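Local atomic coordinates of extracellular serine protease (PDB entry 3WQB), a protein that cleaves peptide bonds after paired basic residues, one of them lysine, as a calcium-binding, kexin-like secreted serine protease and probable virulence factor. Residues Asp15-Ser19 against Leu416-Lys421; Leu256-Leu261 against Ile277-Gly283; Leu481-Leu486 against Thr525-Arg529. The protein carries 1 engineered substitution. All blocks are in the same frame, centred on the assembly; numbering follows the deposited sequence.

Interaction 1: Asp15-Ser19 against Leu416-Lys421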
loop_
_atom_site.group_PDB
_atom_site.type_symbol
_atom_site.label_atom_id
_atom_site.label_comp_id
_atom_site.label_asym_id
_atom_site.label_seq_id
_atom_site.Cartn_x
_atom_site.Cartn_y
_atom_site.Cartn_z
ATOM N N ASP A 15 -30.757 -12.350 9.548
ATOM C CA ASP A 15 -30.324 -11.214 8.734
ATOM C C ASP A 15 -28.908 -10.880 9.187
ATOM O O ASP A 15 -28.693 -10.460 10.315
ATOM C CB ASP A 15 -31.275 -10.029 8.961
ATOM C CG ASP A 15 -30.899 -8.773 8.184
ATOM O OD1 ASP A 15 -29.825 -8.709 7.540
ATOM O OD2 ASP A 15 -31.706 -7.819 8.236
ATOM N N ILE A 16 -27.938 -11.084 8.300
ATOM C CA ILE A 16 -26.525 -10.825 8.618
ATOM C C ILE A 16 -26.066 -9.448 8.134
ATOM O O ILE A 16 -24.868 -9.124 8.200
ATOM C CB ILE A 16 -25.589 -11.921 8.038
ATOM C CG1 ILE A 16 -25.704 -11.986 6.508
ATOM C CG2 ILE A 16 -25.877 -13.285 8.700
ATOM C CD1 ILE A 16 -24.492 -12.581 5.807
ATOM N N GLY A 17 -27.021 -8.642 7.683
ATOM C CA GLY A 17 -26.731 -7.349 7.077
ATOM C C GLY A 17 -26.396 -6.209 8.015
ATOM O O GLY A 17 -26.415 -6.351 9.245
ATOM N N ARG A 18 -26.132 -5.060 7.405
ATOM C CA ARG A 18 -25.670 -3.859 8.097
ATOM C C ARG A 18 -26.758 -3.119 8.869
ATOM O O ARG A 18 -26.450 -2.171 9.605
ATOM C CB ARG A 18 -25.034 -2.894 7.091
ATOM C CG ARG A 18 -23.814 -3.463 6.411
ATOM C CD ARG A 18 -23.269 -2.516 5.333
ATOM N NE ARG A 18 -22.094 -3.117 4.688
ATOM C CZ ARG A 18 -20.867 -3.128 5.213
ATOM N NH1 ARG A 18 -20.627 -2.539 6.384
ATOM N NH2 ARG A 18 -19.873 -3.717 4.560
ATOM N N SER A 19 -28.012 -3.532 8.690
ATOM C CA SER A 19 -29.134 -2.928 9.411
ATOM C C SER A 19 -29.974 -3.959 10.168
ATOM O O SER A 19 -31.120 -3.682 10.529
ATOM C CB SER A 19 -30.019 -2.127 8.447
ATOM O OG SER A 19 -30.618 -2.976 7.488
ATOM N N LEU A 416 -16.421 -2.081 0.119
ATOM C CA LEU A 416 -16.137 -2.094 1.543
ATOM C C LEU A 416 -16.266 -3.506 2.108
ATOM O O LEU A 416 -17.257 -4.196 1.873
ATOM C CB LEU A 416 -17.085 -1.143 2.269
ATOM C CG LEU A 416 -17.118 -1.163 3.797
ATOM C CD1 LEU A 416 -15.776 -0.761 4.383
ATOM C CD2 LEU A 416 -18.238 -0.277 4.324
ATOM N N ILE A 417 -15.262 -3.922 2.867
ATOM C CA ILE A 417 -15.281 -5.232 3.519
ATOM C C ILE A 417 -16.606 -5.499 4.237
ATOM O O ILE A 417 -17.115 -4.641 4.968
ATOM C CB ILE A 417 -14.124 -5.347 4.508
ATOM C CG1 ILE A 417 -12.797 -5.373 3.741
ATOM C CG2 ILE A 417 -14.277 -6.587 5.388
ATOM C CD1 ILE A 417 -11.561 -5.374 4.631
ATOM N N ASP A 418 -17.149 -6.694 4.022
ATOM C CA ASP A 418 -18.343 -7.166 4.719
ATOM C C ASP A 418 -17.982 -8.535 5.274
ATOM O O ASP A 418 -18.085 -9.545 4.584
ATOM C CB ASP A 418 -19.517 -7.259 3.739
ATOM C CG ASP A 418 -20.826 -7.685 4.396
ATOM O OD1 ASP A 418 -20.801 -8.300 5.488
ATOM O OD2 ASP A 418 -21.887 -7.434 3.774
ATOM N N VAL A 419 -17.527 -8.570 6.522
ATOM C CA VAL A 419 -17.025 -9.819 7.101
ATOM C C VAL A 419 -18.126 -10.874 7.215
ATOM O O VAL A 419 -17.897 -12.061 6.925
ATOM C CB VAL A 419 -16.377 -9.575 8.487
ATOM C CG1 VAL A 419 -16.166 -10.897 9.236
ATOM C CG2 VAL A 419 -15.059 -8.823 8.335
ATOM N N ASN A 420 -19.312 -10.461 7.653
ATOM C CA ASN A 420 -20.409 -11.410 7.810
ATOM C C ASN A 420 -20.744 -12.099 6.494
ATOM O O ASN A 420 -20.934 -13.322 6.468
ATOM C CB ASN A 420 -21.668 -10.704 8.302
ATOM C CG ASN A 420 -21.545 -10.149 9.701
ATOM O OD1 ASN A 420 -20.626 -10.472 10.458
ATOM N ND2 ASN A 420 -22.498 -9.302 10.056
ATOM N N LYS A 421 -20.810 -11.325 5.411
ATOM C CA LYS A 421 -21.154 -11.892 4.107
ATOM C C LYS A 421 -20.018 -12.760 3.569
ATOM O O LYS A 421 -20.266 -13.811 2.978
ATOM C CB LYS A 421 -21.542 -10.802 3.109
ATOM C CG LYS A 421 -22.139 -11.330 1.811
ATOM C CD LYS A 421 -22.650 -10.199 0.939
ATOM C CE LYS A 421 -23.116 -10.746 -0.400
ATOM N NZ LYS A 421 -23.689 -9.676 -1.251
#
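Two hydrogen bonds fasten I16 and R18 of the N-terminal segment to residues 416-421, and each pairs a side-chain nitrogen with a backbone carbonyl. N420 ND2 donates a hydrogen bond to I16 O at 3.0 Å; the bond is nearly straight, with the acceptor close to the plane of the amide. Further along, R18 NH2 reaches I417 O at 2.9 Å. Here the acceptor lies at the guanidinium edge, whereas the donor stands 44° above the carbonyl plane. The R18 chain gets that far by running extended from CG to NE, and its tip is shared with T370, through NH2, and with D56 and G54, through NH1.

In fold terms, an irregular N-terminal segment is tied to the start of helix 419-426 and the loop residues that lead into it. D418 is the N-cap of that helix: its OD1 accepts from K421 N at 3.0 Å and also from N58 ND2. N420 OD1 in turn accepts from W61 N, which brings helix 60-64 into the same junction. On the other segment, D15 OD1 receives G17 N in an Asx turn.

Charge adds a looser term, since R18 NH2 and D418 OD2 are 4.3 Å apart with no N-H aimed at the oxygen. Apolar contact comes from I16, whose CD1 rests 3.8 Å from K421 CA. Separately, L416 CD2 makes van der Waals contact over one face of the R18 guanidinium.

Interaction 2: Leu256-Leu261 against Ile277-Gly283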
loop_
_atom_site.group_PDB
_atom_site.type_symbol
_atom_site.label_atom_id
_atom_site.label_comp_id
_atom_site.label_asym_id
_atom_site.label_seq_id
_atom_site.Cartn_x
_atom_site.Cartn_y
_atom_site.Cartn_z
ATOM N N LEU A 256 -2.146 -7.082 -0.981
ATOM C CA LEU A 256 -3.546 -6.703 -1.076
ATOM C C LEU A 256 -3.608 -5.229 -0.672
ATOM O O LEU A 256 -3.445 -4.899 0.510
ATOM C CB LEU A 256 -4.392 -7.574 -0.136
ATOM C CG LEU A 256 -5.918 -7.548 -0.303
ATOM C CD1 LEU A 256 -6.569 -8.671 0.483
ATOM C CD2 LEU A 256 -6.489 -6.202 0.129
ATOM N N VAL A 257 -3.820 -4.358 -1.652
ATOM C CA VAL A 257 -3.740 -2.909 -1.434
ATOM C C VAL A 257 -5.114 -2.344 -1.078
ATOM O O VAL A 257 -6.107 -2.651 -1.742
ATOM C CB VAL A 257 -3.129 -2.186 -2.650
ATOM C CG1 VAL A 257 -2.945 -0.713 -2.351
ATOM C CG2 VAL A 257 -1.774 -2.788 -3.022
ATOM N N VAL A 258 -5.171 -1.533 -0.015
ATOM C CA VAL A 258 -6.456 -1.040 0.491
ATOM C C VAL A 258 -6.549 0.468 0.564
ATOM O O VAL A 258 -5.594 1.145 0.956
ATOM C CB VAL A 258 -6.828 -1.653 1.867
ATOM C CG1 VAL A 258 -6.908 -3.158 1.773
ATOM C CG2 VAL A 258 -5.847 -1.248 2.940
ATOM N N SER A 259 -7.714 0.973 0.185
ATOM C CA SER A 259 -8.047 2.376 0.383
ATOM C C SER A 259 -8.851 2.560 1.678
ATOM O O SER A 259 -9.360 1.596 2.256
ATOM C CB SER A 259 -8.841 2.891 -0.806
ATOM O OG SER A 259 -10.082 2.215 -0.927
ATOM N N ALA A 260 -8.960 3.811 2.126
ATOM C CA ALA A 260 -9.612 4.117 3.386
ATOM C C ALA A 260 -10.990 4.727 3.167
ATOM O O ALA A 260 -11.184 5.600 2.298
ATOM C CB ALA A 260 -8.765 5.079 4.196
ATOM N N LEU A 261 -11.926 4.281 4.003
ATOM C CA LEU A 261 -13.309 4.762 4.034
ATOM C C LEU A 261 -13.567 5.500 5.346
ATOM O O LEU A 261 -13.052 5.108 6.397
ATOM C CB LEU A 261 -14.263 3.555 3.951
ATOM C CG LEU A 261 -15.756 3.877 3.841
ATOM C CD1 LEU A 261 -16.254 3.537 2.444
ATOM C CD2 LEU A 261 -16.557 3.137 4.910
ATOM N N ILE A 277 -6.223 -0.956 -6.229
ATOM C CA ILE A 277 -6.968 -1.112 -4.970
ATOM C C ILE A 277 -7.758 -2.415 -5.056
ATOM O O ILE A 277 -8.399 -2.691 -6.073
ATOM C CB ILE A 277 -7.921 0.081 -4.720
ATOM C CG1 ILE A 277 -7.140 1.401 -4.646
ATOM C CG2 ILE A 277 -8.759 -0.128 -3.451
ATOM C CD1 ILE A 277 -6.044 1.460 -3.567
ATOM N N PHE A 278 -7.698 -3.222 -4.001
ATOM C CA PHE A 278 -8.474 -4.453 -3.946
ATOM C C PHE A 278 -9.763 -4.270 -3.148
ATOM O O PHE A 278 -10.832 -4.728 -3.570
ATOM C CB PHE A 278 -7.634 -5.603 -3.372
ATOM C CG PHE A 278 -8.231 -6.963 -3.609
ATOM C CD1 PHE A 278 -8.045 -7.596 -4.827
ATOM C CD2 PHE A 278 -9.002 -7.594 -2.633
ATOM C CE1 PHE A 278 -8.607 -8.847 -5.072
ATOM C CE2 PHE A 278 -9.566 -8.855 -2.871
ATOM C CZ PHE A 278 -9.374 -9.465 -4.097
ATOM N N LEU A 279 -9.665 -3.584 -2.008
ATOM C CA LEU A 279 -10.798 -3.359 -1.115
ATOM C C LEU A 279 -10.687 -1.989 -0.457
ATOM O O LEU A 279 -9.585 -1.420 -0.332
ATOM C CB LEU A 279 -10.841 -4.430 -0.011
ATOM C CG LEU A 279 -11.150 -5.870 -0.392
ATOM C CD1 LEU A 279 -10.687 -6.784 0.705
ATOM C CD2 LEU A 279 -12.639 -6.039 -0.679
ATOM N N SER A 280 -11.838 -1.495 -0.015
ATOM C CA SER A 280 -11.941 -0.366 0.897
ATOM C C SER A 280 -12.132 -0.891 2.318
ATOM O O SER A 280 -12.881 -1.847 2.548
ATOM C CB SER A 280 -13.153 0.479 0.505
ATOM O OG SER A 280 -13.369 1.576 1.389
ATOM N N ALA A 281 -11.455 -0.272 3.278
ATOM C CA ALA A 281 -11.693 -0.585 4.673
ATOM C C ALA A 281 -11.657 0.683 5.499
ATOM O O ALA A 281 -11.271 1.737 5.012
ATOM C CB ALA A 281 -10.691 -1.648 5.169
ATOM N N THR A 282 -12.065 0.559 6.754
ATOM C CA THR A 282 -12.267 1.695 7.649
ATOM C C THR A 282 -10.971 2.408 8.039
ATOM O O THR A 282 -10.047 1.796 8.557
ATOM C CB THR A 282 -12.995 1.232 8.912
ATOM O OG1 THR A 282 -12.388 0.021 9.375
ATOM C CG2 THR A 282 -14.432 0.918 8.591
ATOM N N GLY A 283 -10.929 3.711 7.781
ATOM C CA GLY A 283 -9.807 4.551 8.199
ATOM C C GLY A 283 -10.213 5.886 8.811
ATOM O O GLY A 283 -9.424 6.483 9.528
HETATM O O HOH W 1 -12.153 3.737 0.394
#
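With chi1 at -167° the L256 side chain sets CG opposite its backbone N, and F278 does the same at -165°; the two side chains then cross at about a right angle, L256 CD2 coming to 3.7 Å from F278 CB. I277 turns its chain through chi1 and chi2 both near -60°, which carries CD1 back to V257 CG1 at 4.0 Å. These apolar groups open a twisted pair of parallel strands.

From V258 with L279 to L261 with T282 the register is regular, and V258, L279, A260 and A281 share one face while S259, S280, L261 and T282 share the other. At the start F278 N, not L279 N, takes V257 O at 2.8 Å; thereafter the bonds alternate regularly: S259 N to L279 O, A281 N to S259 O, L261 N to A281 O, and finally G283 N to L261 O at 2.9 Å. Strand 277-282 is an outermost strand of the central parallel sheet of the subtilisin domain. Helix 335-352 covers the V258 and A281 face, and helix 358-368 packs on L256, F278 and L279. G283 ends about 8 Å from the side chain of A336, the engineered replacement at the predicted charge-relay position.

On the opposite face S280 OG touches L261 CB at 3.4 Å, and a water joins it to S259 OG, which also bonds T411 O. T282 OG1 pairs with S341 OG.

Every touching residue is buried, so main-chain pairing and this water supply polar partners within a largely apolar setting; the irregular start, however, leaves L279 N with no partner.

Interaction 3: Leu481-Leu486 against Thr525-Arg529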
loop_
_atom_site.group_PDB
_atom_site.type_symbol
_atom_site.label_atom_id
_atom_site.label_comp_id
_atom_site.label_asym_id
_atom_site.label_seq_id
_atom_site.Cartn_x
_atom_site.Cartn_y
_atom_site.Cartn_z
ATOM N N LEU A 481 8.391 4.736 -21.837
ATOM C CA LEU A 481 8.078 5.812 -22.771
ATOM C C LEU A 481 8.923 7.035 -22.447
ATOM O O LEU A 481 9.433 7.174 -21.332
ATOM C CB LEU A 481 6.572 6.147 -22.756
ATOM C CG LEU A 481 5.908 6.629 -21.463
ATOM C CD1 LEU A 481 6.157 8.120 -21.236
ATOM C CD2 LEU A 481 4.413 6.358 -21.527
ATOM N N ASP A 482 9.057 7.916 -23.433
ATOM C CA ASP A 482 9.630 9.243 -23.216
ATOM C C ASP A 482 8.543 10.292 -23.301
ATOM O O ASP A 482 7.712 10.260 -24.211
ATOM C CB ASP A 482 10.690 9.561 -24.270
ATOM C CG ASP A 482 11.950 8.727 -24.121
ATOM O OD1 ASP A 482 12.212 8.190 -23.022
ATOM O OD2 ASP A 482 12.695 8.631 -25.116
ATOM N N HIS A 483 8.550 11.215 -22.345
ATOM C CA HIS A 483 7.634 12.350 -22.342
ATOM C C HIS A 483 8.125 13.379 -21.342
ATOM O O HIS A 483 8.508 13.035 -20.221
ATOM C CB HIS A 483 6.211 11.913 -21.981
ATOM C CG HIS A 483 5.178 12.964 -22.223
ATOM N ND1 HIS A 483 4.962 14.011 -21.354
ATOM C CD2 HIS A 483 4.286 13.119 -23.229
ATOM C CE1 HIS A 483 3.998 14.781 -21.827
ATOM N NE2 HIS A 483 3.565 14.259 -22.960
ATOM N N GLN A 484 8.113 14.641 -21.759
ATOM C CA GLN A 484 8.706 15.725 -20.979
ATOM C C GLN A 484 7.864 16.245 -19.802
ATOM O O GLN A 484 8.374 16.982 -18.966
ATOM C CB GLN A 484 9.074 16.901 -21.892
ATOM C CG GLN A 484 10.155 16.615 -22.917
ATOM C CD GLN A 484 10.220 17.693 -23.982
ATOM O OE1 GLN A 484 9.192 18.217 -24.425
ATOM N NE2 GLN A 484 11.435 18.032 -24.397
ATOM N N ARG A 485 6.586 15.883 -19.752
ATOM C CA ARG A 485 5.715 16.252 -18.630
ATOM C C ARG A 485 4.795 15.092 -18.251
ATOM O O ARG A 485 3.612 15.051 -18.598
ATOM C CB ARG A 485 4.936 17.540 -18.925
ATOM C CG ARG A 485 4.167 18.055 -17.719
ATOM C CD ARG A 485 3.678 19.487 -17.888
ATOM N NE ARG A 485 2.525 19.571 -18.777
ATOM C CZ ARG A 485 1.609 20.534 -18.735
ATOM N NH1 ARG A 485 1.712 21.534 -17.854
ATOM N NH2 ARG A 485 0.583 20.492 -19.581
ATOM N N LEU A 486 5.361 14.149 -17.505
ATOM C CA LEU A 486 4.699 12.874 -17.226
ATOM C C LEU A 486 3.253 12.934 -16.738
ATOM O O LEU A 486 2.447 12.114 -17.164
ATOM C CB LEU A 486 5.538 11.996 -16.284
ATOM C CG LEU A 486 6.794 11.378 -16.905
ATOM C CD1 LEU A 486 7.700 10.834 -15.819
ATOM C CD2 LEU A 486 6.446 10.295 -17.924
ATOM N N THR A 525 14.825 12.541 -15.374
ATOM C CA THR A 525 13.776 11.636 -15.846
ATOM C C THR A 525 13.341 11.937 -17.285
ATOM O O THR A 525 12.755 12.985 -17.563
ATOM C CB THR A 525 12.558 11.657 -14.888
ATOM O OG1 THR A 525 12.964 11.176 -13.601
ATOM C CG2 THR A 525 11.417 10.789 -15.417
ATOM N N LYS A 526 13.625 10.992 -18.178
ATOM C CA LYS A 526 13.262 11.083 -19.589
ATOM C C LYS A 526 11.818 10.660 -19.791
ATOM O O LYS A 526 11.160 11.064 -20.758
ATOM C CB LYS A 526 14.156 10.164 -20.419
ATOM C CG LYS A 526 15.584 10.644 -20.602
ATOM C CD LYS A 526 16.222 9.931 -21.787
ATOM C CE LYS A 526 15.542 10.316 -23.102
ATOM N NZ LYS A 526 15.579 9.214 -24.101
ATOM N N GLY A 527 11.335 9.836 -18.869
ATOM C CA GLY A 527 9.996 9.281 -18.955
ATOM C C GLY A 527 9.871 8.078 -18.042
ATOM O O GLY A 527 10.414 8.062 -16.942
ATOM N N LEU A 528 9.154 7.068 -18.509
ATOM C CA LEU A 528 8.950 5.845 -17.741
ATOM C C LEU A 528 9.907 4.786 -18.236
ATOM O O LEU A 528 10.135 4.679 -19.436
ATOM C CB LEU A 528 7.515 5.339 -17.910
ATOM C CG LEU A 528 6.363 6.285 -17.553
ATOM C CD1 LEU A 528 5.037 5.558 -17.712
ATOM C CD2 LEU A 528 6.515 6.845 -16.146
ATOM N N ARG A 529 10.464 4.018 -17.305
ATOM C CA ARG A 529 11.351 2.905 -17.635
ATOM C C ARG A 529 10.904 1.691 -16.825
ATOM O O ARG A 529 11.155 1.619 -15.615
ATOM C CB ARG A 529 12.819 3.251 -17.329
ATOM C CG ARG A 529 13.455 4.318 -18.241
ATOM C CD ARG A 529 13.440 3.885 -19.705
ATOM N NE ARG A 529 14.101 4.836 -20.602
ATOM C CZ ARG A 529 13.497 5.870 -21.184
ATOM N NH1 ARG A 529 12.209 6.119 -20.965
ATOM N NH2 ARG A 529 14.182 6.661 -21.991
#
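L481 and L528 form an antiparallel hydrogen-bonded pair, with L481 N to L528 O at 3.0 Å and L528 N to L481 O at 2.8 Å, next to the non-hydrogen-bonded pair of D482 with G527. The pairing joins the end of strand 471-482 to the start of strand 527-535 in the beta-rich P-domain, and H483 N extends it by bonding K526 O.

The L481 and L528 side chains run alongside each other in the same direction, with L481 CD2 at 3.9 Å from L528 CD1. L486 reaches in from the turn that follows: its CD2 meets L528 CD2, and its CD1 meets T525 CG2 at 3.7 Å. I491 and L489 of strand 489-494 add to this apolar cluster.

Beyond the backbone pairing, D482 holds two cations in a salt-bridge network. K526 NZ approaches OD2 of D482 at 3.1 Å from above the carboxylate plane, the lysine chain being bent to bring it there. R529 folds back at chi2 (-60°) and grips OD1 of D482 end-on with both NH1 and NH2.

H483 NE2 hydrogen-bonds D553 OD2, D553 being a calcium ligand, and H483 ND1 accepts from R485 N, placing H483 beside the calcium site of the P-domain. In the R529 grip the NH2 bond uses the syn lone pair of D482 OD1 at 2.7 Å, while NH1 also bonds L528 O, on the face of that carbonyl opposite L481 N.

From the N terminus, residues 15-19 open interaction 1, whose loop closes 397 residues later at 416-421 and so takes in most of the subtilisin domain. Nested within it, interaction 2 closes a short loop between neighbouring strands of the central parallel sheet. The two also touch: I417 N is 3.2 Å from S280 O, a probable hydrogen bond, and I417 CD1 packs on A281 CB, which connects the N-terminal junction with the sheet edge. Interaction 3 follows in series, closing a loop of 38 intervening residues in the P-domain. Its nearest atoms are about 17 Å from interaction 2 and about 29 Å from interaction 1; no contacts cross.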